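Local coordinates for KLLA0C04147p (Kluyveromyces lactis, PDB 5H2A), which probably binds and transfers sterols as a member of the oxysterol-binding protein family, this chain being the ankyrin-repeat domain of Osh1, at residues A[159-164]-A[199-204]; A[170-175]-A[211-216]; A[17-22]-A[52-57]. One frame throughout, in Å; residues are numbered along the deposited sequence.

Contact 1. Residues A[159-164]-A[199-204]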
loop_
_atom_site.group_PDB
_atom_site.type_symbol
_atom_site.label_atom_id
_atom_site.label_comp_id
_atom_site.label_asym_id
_atom_site.label_seq_id
_atom_site.Cartn_x
_atom_site.Cartn_y
_atom_site.Cartn_z
ATOM N N GLU A 159 3.827 -10.737 -11.180
ATOM C CA GLU A 159 2.412 -10.502 -11.457
ATOM C C GLU A 159 2.214 -9.258 -12.329
ATOM O O GLU A 159 1.391 -9.266 -13.256
ATOM C CB GLU A 159 1.644 -10.379 -10.137
ATOM C CG GLU A 159 0.150 -10.166 -10.328
ATOM C CD GLU A 159 -0.638 -10.205 -9.018
ATOM O OE1 GLU A 159 -1.856 -9.929 -9.043
ATOM O OE2 GLU A 159 -0.044 -10.521 -7.968
ATOM N N PHE A 160 2.972 -8.184 -12.051
ATOM C CA PHE A 160 2.924 -6.965 -12.865
ATOM C C PHE A 160 3.264 -7.280 -14.321
ATOM O O PHE A 160 2.534 -6.901 -15.246
ATOM C CB PHE A 160 3.910 -5.945 -12.272
ATOM C CG PHE A 160 3.623 -4.481 -12.609
ATOM C CD1 PHE A 160 2.336 -3.990 -12.701
ATOM C CD2 PHE A 160 4.683 -3.581 -12.726
ATOM C CE1 PHE A 160 2.112 -2.631 -12.959
ATOM C CE2 PHE A 160 4.465 -2.231 -12.979
ATOM C CZ PHE A 160 3.182 -1.757 -13.096
ATOM N N ARG A 161 4.366 -8.001 -14.537
ATOM C CA ARG A 161 4.773 -8.382 -15.890
ATOM C C ARG A 161 3.698 -9.219 -16.582
ATOM O O ARG A 161 3.421 -9.036 -17.777
ATOM C CB ARG A 161 6.108 -9.130 -15.809
ATOM C CG ARG A 161 6.716 -9.581 -17.137
ATOM C CD ARG A 161 7.095 -8.380 -18.008
ATOM N NE ARG A 161 6.101 -8.147 -19.058
ATOM C CZ ARG A 161 6.279 -7.276 -20.043
ATOM N NH1 ARG A 161 7.398 -6.556 -20.076
ATOM N NH2 ARG A 161 5.349 -7.131 -20.979
ATOM N N GLN A 162 3.061 -10.128 -15.836
ATOM C CA GLN A 162 1.985 -10.945 -16.390
ATOM C C GLN A 162 0.789 -10.094 -16.814
ATOM O O GLN A 162 0.170 -10.342 -17.861
ATOM C CB GLN A 162 1.559 -11.995 -15.358
ATOM C CG GLN A 162 0.653 -13.079 -15.936
ATOM C CD GLN A 162 1.306 -13.818 -17.099
ATOM O OE1 GLN A 162 2.464 -14.235 -17.013
ATOM N NE2 GLN A 162 0.569 -13.972 -18.198
ATOM N N ALA A 163 0.419 -9.108 -16.001
ATOM C CA ALA A 163 -0.686 -8.236 -16.373
ATOM C C ALA A 163 -0.377 -7.465 -17.650
ATOM O O ALA A 163 -1.269 -7.273 -18.484
ATOM C CB ALA A 163 -1.019 -7.264 -15.232
ATOM N N PHE A 164 0.873 -7.006 -17.823
ATOM C CA PHE A 164 1.245 -6.384 -19.095
ATOM C C PHE A 164 1.163 -7.395 -20.240
ATOM O O PHE A 164 0.662 -7.071 -21.325
ATOM C CB PHE A 164 2.660 -5.792 -19.030
ATOM C CG PHE A 164 2.735 -4.457 -18.313
ATOM C CD1 PHE A 164 2.128 -3.339 -18.850
ATOM C CD2 PHE A 164 3.421 -4.337 -17.114
ATOM C CE1 PHE A 164 2.194 -2.110 -18.206
ATOM C CE2 PHE A 164 3.498 -3.113 -16.455
ATOM C CZ PHE A 164 2.882 -2.000 -16.999
ATOM N N LEU A 199 7.693 1.282 -21.156
ATOM C CA LEU A 199 7.238 2.356 -22.040
ATOM C C LEU A 199 7.867 2.224 -23.426
ATOM O O LEU A 199 7.167 2.358 -24.434
ATOM C CB LEU A 199 7.526 3.732 -21.431
ATOM C CG LEU A 199 7.024 4.940 -22.247
ATOM C CD1 LEU A 199 5.489 4.926 -22.498
ATOM C CD2 LEU A 199 7.417 6.255 -21.536
ATOM N N HIS A 200 9.174 1.929 -23.507
ATOM C CA HIS A 200 9.774 1.660 -24.818
ATOM C C HIS A 200 9.100 0.479 -25.497
ATOM O O HIS A 200 8.819 0.509 -26.705
ATOM C CB HIS A 200 11.262 1.352 -24.686
ATOM C CG HIS A 200 12.074 2.517 -24.241
ATOM N ND1 HIS A 200 12.425 2.703 -22.924
ATOM C CD2 HIS A 200 12.602 3.556 -24.929
ATOM C CE1 HIS A 200 13.134 3.811 -22.818
ATOM N NE2 HIS A 200 13.262 4.343 -24.019
ATOM N N GLU A 201 8.899 -0.594 -24.732
ATOM C CA GLU A 201 8.342 -1.833 -25.260
ATOM C C GLU A 201 6.980 -1.597 -25.900
ATOM O O GLU A 201 6.723 -2.033 -27.032
ATOM C CB GLU A 201 8.250 -2.859 -24.121
ATOM C CG GLU A 201 7.458 -4.099 -24.479
ATOM C CD GLU A 201 7.211 -5.024 -23.287
ATOM O OE1 GLU A 201 7.783 -4.784 -22.202
ATOM O OE2 GLU A 201 6.428 -5.986 -23.445
ATOM N N PHE A 202 6.085 -0.900 -25.195
ATOM C CA PHE A 202 4.746 -0.732 -25.730
ATOM C C PHE A 202 4.627 0.430 -26.699
ATOM O O PHE A 202 3.689 0.441 -27.503
ATOM C CB PHE A 202 3.737 -0.619 -24.582
ATOM C CG PHE A 202 3.531 -1.937 -23.882
ATOM C CD1 PHE A 202 2.676 -2.892 -24.427
ATOM C CD2 PHE A 202 4.262 -2.257 -22.753
ATOM C CE1 PHE A 202 2.515 -4.136 -23.817
ATOM C CE2 PHE A 202 4.124 -3.505 -22.129
ATOM C CZ PHE A 202 3.236 -4.447 -22.664
ATOM N N VAL A 203 5.558 1.384 -26.679
ATOM C CA VAL A 203 5.617 2.330 -27.792
ATOM C C VAL A 203 5.959 1.593 -29.083
ATOM O O VAL A 203 5.320 1.799 -30.120
ATOM C CB VAL A 203 6.619 3.466 -27.519
ATOM C CG1 VAL A 203 6.917 4.216 -28.846
ATOM C CG2 VAL A 203 6.080 4.408 -26.463
ATOM N N LYS A 204 6.963 0.715 -29.038
ATOM C CA LYS A 204 7.327 -0.032 -30.240
ATOM C C LYS A 204 6.205 -0.957 -30.685
ATOM O O LYS A 204 6.015 -1.161 -31.890
ATOM C CB LYS A 204 8.619 -0.821 -30.001
ATOM C CG LYS A 204 9.863 0.068 -29.987
ATOM C CD LYS A 204 11.159 -0.742 -29.932
ATOM C CE LYS A 204 11.358 -1.449 -28.612
ATOM N NZ LYS A 204 12.708 -2.092 -28.561
#
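In the ankyrin-repeat domain of Osh1, helices 139-165 and 198-204 run side by side, and R161 and E201 join them by a two-pronged salt bridge. The axes of the two short segments are nearly parallel, at 10°, but 13.3 Å apart, and the side chains bridge the distance. R161 and E201 reach in from opposite directions and meet end-on. R161 NH1 donates to the syn lone pair of E201 OE1 at 2.8 Å; OE1 lies in the guanidinium plane and the bond is almost straight, 177°. R161 NH2 reaches E201 OE2 at 2.9 Å, with a more bent bond and a tilt from the guanidinium plane. With two bonds, the flat groups stay nearly coplanar. The R161 chain leaves with CG anti to the backbone N and then bends at chi2 and chi3, which carries its end toward E201. K205 is a second cation for OE2 and would probably share the carboxylate's charge. Beside this pair, the buried F164 and F202 rings meet obliquely, their planes 35° apart. F164 CD1 lies 3.8 Å from F202 CE2, and R161 NH2 is equally close to F202 CZ.

Contact 2. Residues A[170-175]-A[211-216]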
loop_
_atom_site.group_PDB
_atom_site.type_symbol
_atom_site.label_atom_id
_atom_site.label_comp_id
_atom_site.label_asym_id
_atom_site.label_seq_id
_atom_site.Cartn_x
_atom_site.Cartn_y
_atom_site.Cartn_z
ATOM N N ASP A 170 -7.606 -3.982 -15.986
ATOM C CA ASP A 170 -8.200 -4.180 -14.665
ATOM C C ASP A 170 -7.189 -4.764 -13.685
ATOM O O ASP A 170 -7.106 -4.327 -12.534
ATOM C CB ASP A 170 -9.416 -5.097 -14.754
ATOM C CG ASP A 170 -10.579 -4.449 -15.468
ATOM O OD1 ASP A 170 -10.634 -3.202 -15.512
ATOM O OD2 ASP A 170 -11.446 -5.191 -15.961
ATOM N N HIS A 171 -6.433 -5.770 -14.122
ATOM C CA HIS A 171 -5.430 -6.386 -13.265
ATOM C C HIS A 171 -4.347 -5.382 -12.891
ATOM O O HIS A 171 -3.970 -5.269 -11.718
ATOM C CB HIS A 171 -4.825 -7.598 -13.979
ATOM C CG HIS A 171 -3.940 -8.437 -13.112
ATOM N ND1 HIS A 171 -3.197 -9.486 -13.610
ATOM C CD2 HIS A 171 -3.686 -8.395 -11.782
ATOM C CE1 HIS A 171 -2.517 -10.049 -12.626
ATOM N NE2 HIS A 171 -2.802 -9.408 -11.506
ATOM N N LEU A 172 -3.835 -4.645 -13.885
ATOM C CA LEU A 172 -2.862 -3.584 -13.619
ATOM C C LEU A 172 -3.403 -2.580 -12.612
ATOM O O LEU A 172 -2.690 -2.173 -11.683
ATOM C CB LEU A 172 -2.492 -2.875 -14.926
ATOM C CG LEU A 172 -1.603 -3.632 -15.921
ATOM C CD1 LEU A 172 -1.627 -2.883 -17.249
ATOM C CD2 LEU A 172 -0.168 -3.727 -15.392
ATOM N N ASN A 173 -4.666 -2.176 -12.773
ATOM C CA ASN A 173 -5.265 -1.235 -11.828
ATOM C C ASN A 173 -5.372 -1.841 -10.439
ATOM O O ASN A 173 -5.148 -1.155 -9.435
ATOM C CB ASN A 173 -6.637 -0.794 -12.336
ATOM C CG ASN A 173 -6.545 0.309 -13.365
ATOM O OD1 ASN A 173 -5.594 1.084 -13.372
ATOM N ND2 ASN A 173 -7.545 0.399 -14.226
ATOM N N SER A 174 -5.730 -3.124 -10.364
ATOM C CA SER A 174 -5.825 -3.799 -9.074
ATOM C C SER A 174 -4.467 -3.854 -8.385
ATOM O O SER A 174 -4.358 -3.588 -7.175
ATOM C CB SER A 174 -6.392 -5.209 -9.271
ATOM O OG SER A 174 -6.497 -5.881 -8.033
ATOM N N ILE A 175 -3.412 -4.160 -9.142
ATOM C CA ILE A 175 -2.068 -4.200 -8.559
ATOM C C ILE A 175 -1.704 -2.846 -7.964
ATOM O O ILE A 175 -1.215 -2.755 -6.831
ATOM C CB ILE A 175 -1.040 -4.651 -9.614
ATOM C CG1 ILE A 175 -1.277 -6.121 -9.973
ATOM C CG2 ILE A 175 0.359 -4.465 -9.099
ATOM C CD1 ILE A 175 -0.445 -6.612 -11.175
ATOM N N CYS A 211 0.261 2.129 -23.532
ATOM C CA CYS A 211 1.086 3.325 -23.350
ATOM C C CYS A 211 0.369 4.374 -22.511
ATOM O O CYS A 211 0.982 5.006 -21.645
ATOM C CB CYS A 211 1.485 3.916 -24.698
ATOM S SG CYS A 211 2.707 2.906 -25.531
ATOM N N ARG A 212 -0.922 4.597 -22.768
ATOM C CA ARG A 212 -1.669 5.563 -21.959
ATOM C C ARG A 212 -1.675 5.163 -20.488
ATOM O O ARG A 212 -1.471 6.007 -19.603
ATOM C CB ARG A 212 -3.102 5.692 -22.483
ATOM C CG ARG A 212 -3.637 7.117 -22.427
ATOM C CD ARG A 212 -5.140 7.188 -22.684
ATOM N NE ARG A 212 -5.530 6.716 -24.008
ATOM C CZ ARG A 212 -5.290 7.373 -25.138
ATOM N NH1 ARG A 212 -4.636 8.528 -25.114
ATOM N NH2 ARG A 212 -5.699 6.871 -26.292
ATOM N N TRP A 213 -1.917 3.884 -20.210
ATOM C CA TRP A 213 -1.925 3.397 -18.835
ATOM C C TRP A 213 -0.566 3.591 -18.182
ATOM O O TRP A 213 -0.470 4.074 -17.040
ATOM C CB TRP A 213 -2.338 1.916 -18.795
ATOM C CG TRP A 213 -2.596 1.496 -17.380
ATOM C CD1 TRP A 213 -3.791 1.552 -16.716
ATOM C CD2 TRP A 213 -1.624 1.051 -16.423
ATOM N NE1 TRP A 213 -3.629 1.128 -15.410
ATOM C CE2 TRP A 213 -2.309 0.823 -15.203
ATOM C CE3 TRP A 213 -0.243 0.810 -16.478
ATOM C CZ2 TRP A 213 -1.661 0.366 -14.056
ATOM C CZ3 TRP A 213 0.395 0.349 -15.342
ATOM C CH2 TRP A 213 -0.312 0.138 -14.144
ATOM N N ILE A 214 0.508 3.220 -18.894
ATOM C CA ILE A 214 1.852 3.399 -18.345
ATOM C C ILE A 214 2.107 4.872 -18.038
ATOM O O ILE A 214 2.580 5.223 -16.951
ATOM C CB ILE A 214 2.907 2.836 -19.314
ATOM C CG1 ILE A 214 2.787 1.311 -19.402
ATOM C CG2 ILE A 214 4.312 3.231 -18.875
ATOM C CD1 ILE A 214 3.528 0.726 -20.614
ATOM N N LEU A 215 1.770 5.761 -18.986
ATOM C CA LEU A 215 2.024 7.189 -18.758
ATOM C C LEU A 215 1.151 7.752 -17.640
ATOM O O LEU A 215 1.541 8.725 -16.983
ATOM C CB LEU A 215 1.817 7.981 -20.050
ATOM C CG LEU A 215 2.872 7.730 -21.134
ATOM C CD1 LEU A 215 2.488 8.403 -22.456
ATOM C CD2 LEU A 215 4.262 8.169 -20.680
ATOM N N ASP A 216 -0.019 7.164 -17.395
ATOM C CA ASP A 216 -0.842 7.606 -16.272
ATOM C C ASP A 216 -0.406 7.018 -14.940
ATOM O O ASP A 216 -0.985 7.378 -13.910
ATOM C CB ASP A 216 -2.309 7.265 -16.515
ATOM C CG ASP A 216 -2.919 8.093 -17.620
ATOM O OD1 ASP A 216 -2.310 9.119 -18.000
ATOM O OD2 ASP A 216 -4.008 7.723 -18.108
#
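W213 meets L172 over one face of its indole and N173 at the indole edge. L172 CB sits 3.5 Å from W213 CZ2. It makes a CH-pi contact with the six-membered ring, 3.8 Å from CB to the W213 ring centroid and 25° off the normal. The two L172 methyls follow at longer range, CD1 near W213 CE3 and CD2 near W213 CH2. At the edge, W213 NE1 donates to N173 OD1 at 2.8 Å, and the bond is nearly straight at 173°. OD1 lies in the ring plane, but the N-H approaches from well above the carbonyl plane. This bond satisfies the indole nitrogen of a buried residue and restrains the rotation of the ring. The indole reaches across because W213 CG is anti to the backbone N (chi1 -169°).

In the next shell, the ring of H217 stacks on W213 and touches N173. H217 ND1 also takes part in a hydrogen bond with W213 O. I187, from a loop, packs on W213 as well. L172 is backed by F160 and A163 of helix 139-165. Helices 169-176 and 208-215 are thus joined through the W213 indole, as part of the packed helices of the ankyrin-repeat domain.

Contact 3. Residues A[17-22]-A[52-57]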
loop_
_atom_site.group_PDB
_atom_site.type_symbol
_atom_site.label_atom_id
_atom_site.label_comp_id
_atom_site.label_asym_id
_atom_site.label_seq_id
_atom_site.Cartn_x
_atom_site.Cartn_y
_atom_site.Cartn_z
ATOM N N LEU A 17 -8.345 2.117 29.836
ATOM C CA LEU A 17 -8.110 1.289 31.021
ATOM C C LEU A 17 -8.819 -0.055 30.901
ATOM O O LEU A 17 -8.233 -1.112 31.172
ATOM C CB LEU A 17 -8.601 2.014 32.279
ATOM C CG LEU A 17 -8.219 1.414 33.638
ATOM C CD1 LEU A 17 -6.710 1.564 33.858
ATOM C CD2 LEU A 17 -8.995 2.108 34.752
ATOM N N LYS A 18 -10.100 -0.023 30.530
ATOM C CA LYS A 18 -10.874 -1.248 30.364
ATOM C C LYS A 18 -10.296 -2.120 29.260
ATOM O O LYS A 18 -10.192 -3.344 29.416
ATOM C CB LYS A 18 -12.332 -0.910 30.056
ATOM C CG LYS A 18 -13.105 -0.309 31.239
ATOM C CD LYS A 18 -14.410 0.355 30.788
ATOM C CE LYS A 18 -15.182 0.937 31.991
ATOM N NZ LYS A 18 -16.275 1.879 31.587
ATOM N N LEU A 19 -9.897 -1.505 28.146
ATOM C CA LEU A 19 -9.391 -2.257 27.005
ATOM C C LEU A 19 -8.064 -2.933 27.316
ATOM O O LEU A 19 -7.865 -4.113 26.987
ATOM C CB LEU A 19 -9.241 -1.329 25.799
ATOM C CG LEU A 19 -8.617 -2.004 24.575
ATOM C CD1 LEU A 19 -9.578 -3.054 24.013
ATOM C CD2 LEU A 19 -8.271 -0.934 23.512
ATOM N N LEU A 20 -7.121 -2.193 27.916
ATOM C CA LEU A 20 -5.819 -2.788 28.215
ATOM C C LEU A 20 -5.944 -3.934 29.198
ATOM O O LEU A 20 -5.215 -4.929 29.090
ATOM C CB LEU A 20 -4.845 -1.750 28.765
ATOM C CG LEU A 20 -4.339 -0.771 27.716
ATOM C CD1 LEU A 20 -3.502 0.341 28.317
ATOM C CD2 LEU A 20 -3.563 -1.528 26.649
ATOM N N ASP A 21 -6.840 -3.802 30.177
ATOM C CA ASP A 21 -7.032 -4.895 31.114
ATOM C C ASP A 21 -7.512 -6.136 30.380
ATOM O O ASP A 21 -7.010 -7.245 30.600
ATOM C CB ASP A 21 -8.019 -4.499 32.199
ATOM C CG ASP A 21 -8.288 -5.643 33.151
ATOM O OD1 ASP A 21 -7.455 -5.858 34.053
ATOM O OD2 ASP A 21 -9.310 -6.331 32.972
ATOM N N CYS A 22 -8.464 -5.956 29.469
ATOM C CA CYS A 22 -8.962 -7.076 28.677
ATOM C C CYS A 22 -7.857 -7.661 27.793
ATOM O O CYS A 22 -7.670 -8.883 27.726
ATOM C CB CYS A 22 -10.146 -6.599 27.835
ATOM S SG CYS A 22 -10.987 -7.921 26.933
ATOM N N GLU A 52 -9.897 1.970 17.058
ATOM C CA GLU A 52 -9.062 1.722 15.892
ATOM C C GLU A 52 -7.586 1.495 16.245
ATOM O O GLU A 52 -6.814 1.136 15.356
ATOM C CB GLU A 52 -9.217 2.868 14.880
ATOM C CG GLU A 52 -8.770 4.229 15.358
ATOM C CD GLU A 52 -9.234 5.357 14.425
ATOM O OE1 GLU A 52 -8.717 6.487 14.578
ATOM O OE2 GLU A 52 -10.116 5.109 13.558
ATOM N N LEU A 53 -7.190 1.640 17.508
ATOM C CA LEU A 53 -5.839 1.328 17.949
ATOM C C LEU A 53 -5.722 -0.031 18.626
ATOM O O LEU A 53 -4.656 -0.338 19.162
ATOM C CB LEU A 53 -5.336 2.412 18.920
ATOM C CG LEU A 53 -5.212 3.840 18.363
ATOM C CD1 LEU A 53 -4.764 4.831 19.433
ATOM C CD2 LEU A 53 -4.253 3.858 17.181
ATOM N N ILE A 54 -6.787 -0.834 18.644
ATOM C CA ILE A 54 -6.774 -2.073 19.426
ATOM C C ILE A 54 -5.630 -2.978 18.996
ATOM O O ILE A 54 -4.994 -3.638 19.831
ATOM C CB ILE A 54 -8.125 -2.798 19.309
ATOM C CG1 ILE A 54 -9.161 -2.151 20.225
ATOM C CG2 ILE A 54 -7.986 -4.283 19.691
ATOM C CD1 ILE A 54 -10.550 -2.755 20.024
ATOM N N LEU A 55 -5.339 -3.030 17.687
ATOM C CA LEU A 55 -4.218 -3.871 17.273
ATOM C C LEU A 55 -2.886 -3.304 17.760
ATOM O O LEU A 55 -1.976 -4.072 18.097
ATOM C CB LEU A 55 -4.213 -4.059 15.750
ATOM C CG LEU A 55 -3.271 -5.115 15.174
ATOM C CD1 LEU A 55 -3.413 -6.463 15.882
ATOM C CD2 LEU A 55 -3.537 -5.274 13.656
ATOM N N HIS A 56 -2.734 -1.977 17.804
ATOM C CA HIS A 56 -1.535 -1.401 18.414
ATOM C C HIS A 56 -1.399 -1.834 19.867
ATOM O O HIS A 56 -0.328 -2.289 20.300
ATOM C CB HIS A 56 -1.565 0.124 18.347
ATOM C CG HIS A 56 -1.532 0.684 16.964
ATOM N ND1 HIS A 56 -2.601 0.604 16.095
ATOM C CD2 HIS A 56 -0.569 1.383 16.317
ATOM C CE1 HIS A 56 -2.290 1.210 14.963
ATOM N NE2 HIS A 56 -1.065 1.704 15.079
ATOM N N TYR A 57 -2.480 -1.688 20.650
ATOM C CA TYR A 57 -2.403 -2.071 22.058
ATOM C C TYR A 57 -2.159 -3.563 22.211
ATOM O O TYR A 57 -1.413 -3.982 23.099
ATOM C CB TYR A 57 -3.686 -1.664 22.793
ATOM C CG TYR A 57 -3.852 -0.159 22.888
ATOM C CD1 TYR A 57 -2.819 0.637 23.359
ATOM C CD2 TYR A 57 -5.031 0.456 22.491
ATOM C CE1 TYR A 57 -2.966 2.020 23.452
ATOM C CE2 TYR A 57 -5.184 1.833 22.568
ATOM C CZ TYR A 57 -4.149 2.603 23.051
ATOM O OH TYR A 57 -4.303 3.961 23.148
#
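L19 and Y57 have the most surface covered in this contact, with L20 next and I54 close behind. L19 points toward helix 54-61 and brings both methyls against it. L19 CD2 lies 3.6 Å from I54 CG1 and 3.7 Å from Y57 CD2, so one methyl touches both the isoleucine and the tyrosine ring. L19 CD1 adds a second touch on I54 CG1 at 3.9 Å. L19 holds this position because its CG is anti to the backbone N (chi1 176°), which puts the branch on the side of I54 and Y57.

Y57 packs against both leucines, which approach from the same side of its ring. The Y57 side chain crosses each leucine at about a right angle, and the methyls meet its ring obliquely. L20 CD2 comes within 3.9 Å of Y57 CB and lies beside CG and CD1. L19 CD2 takes the CD2 side. One methyl from each leucine thus touches the tyrosine. Its hydroxyl reaches past this apolar patch, and Y57 OH is hydrogen-bonded to K16 NZ on the same helix as L19. That bond gives the polar end of a buried residue a partner. The backbone bond from Y57 N to L53 O marks the start of helix 54-61, with L53 at the N-cap position.

With only an alanine at L19, the methyls against I54 CG1 and Y57 CD2 would be gone, which is likely to open a gap there and leave the tyrosine ring less firmly held.

Further out, L31 of helix 28-38 and F39 pack on L19, while I35, I70, W74 and I86 touch I54. No hydrogen bond crosses between the two segments. Helices 12-25 and 54-61 are joined by packed apolar side chains, consistent with the helix-on-helix packing of an ankyrin-repeat domain.

How the contacts relate
Contacts 1 and 2 are neighbours, with centres 10 Å apart. They use four helices that pair up in sequence: 139-165 with 169-176, and 198-204 with 208-215. E159 OE1 and H171 NE2 probably share a hydrogen bond between them, and C211 SG packs near the backbone of F202 and V203. Contact 3 lies across the chain's centre, about 23 Å from contact 1 and 21 Å from contact 2 by nearest atoms. Chemistry follows place. Contact 1 is partly buried and sets a partly exposed charged pair beside buried aromatic rings. Contact 2 is buried, with one polar bond at an indole edge. Contact 3 is buried and wholly apolar across its segments.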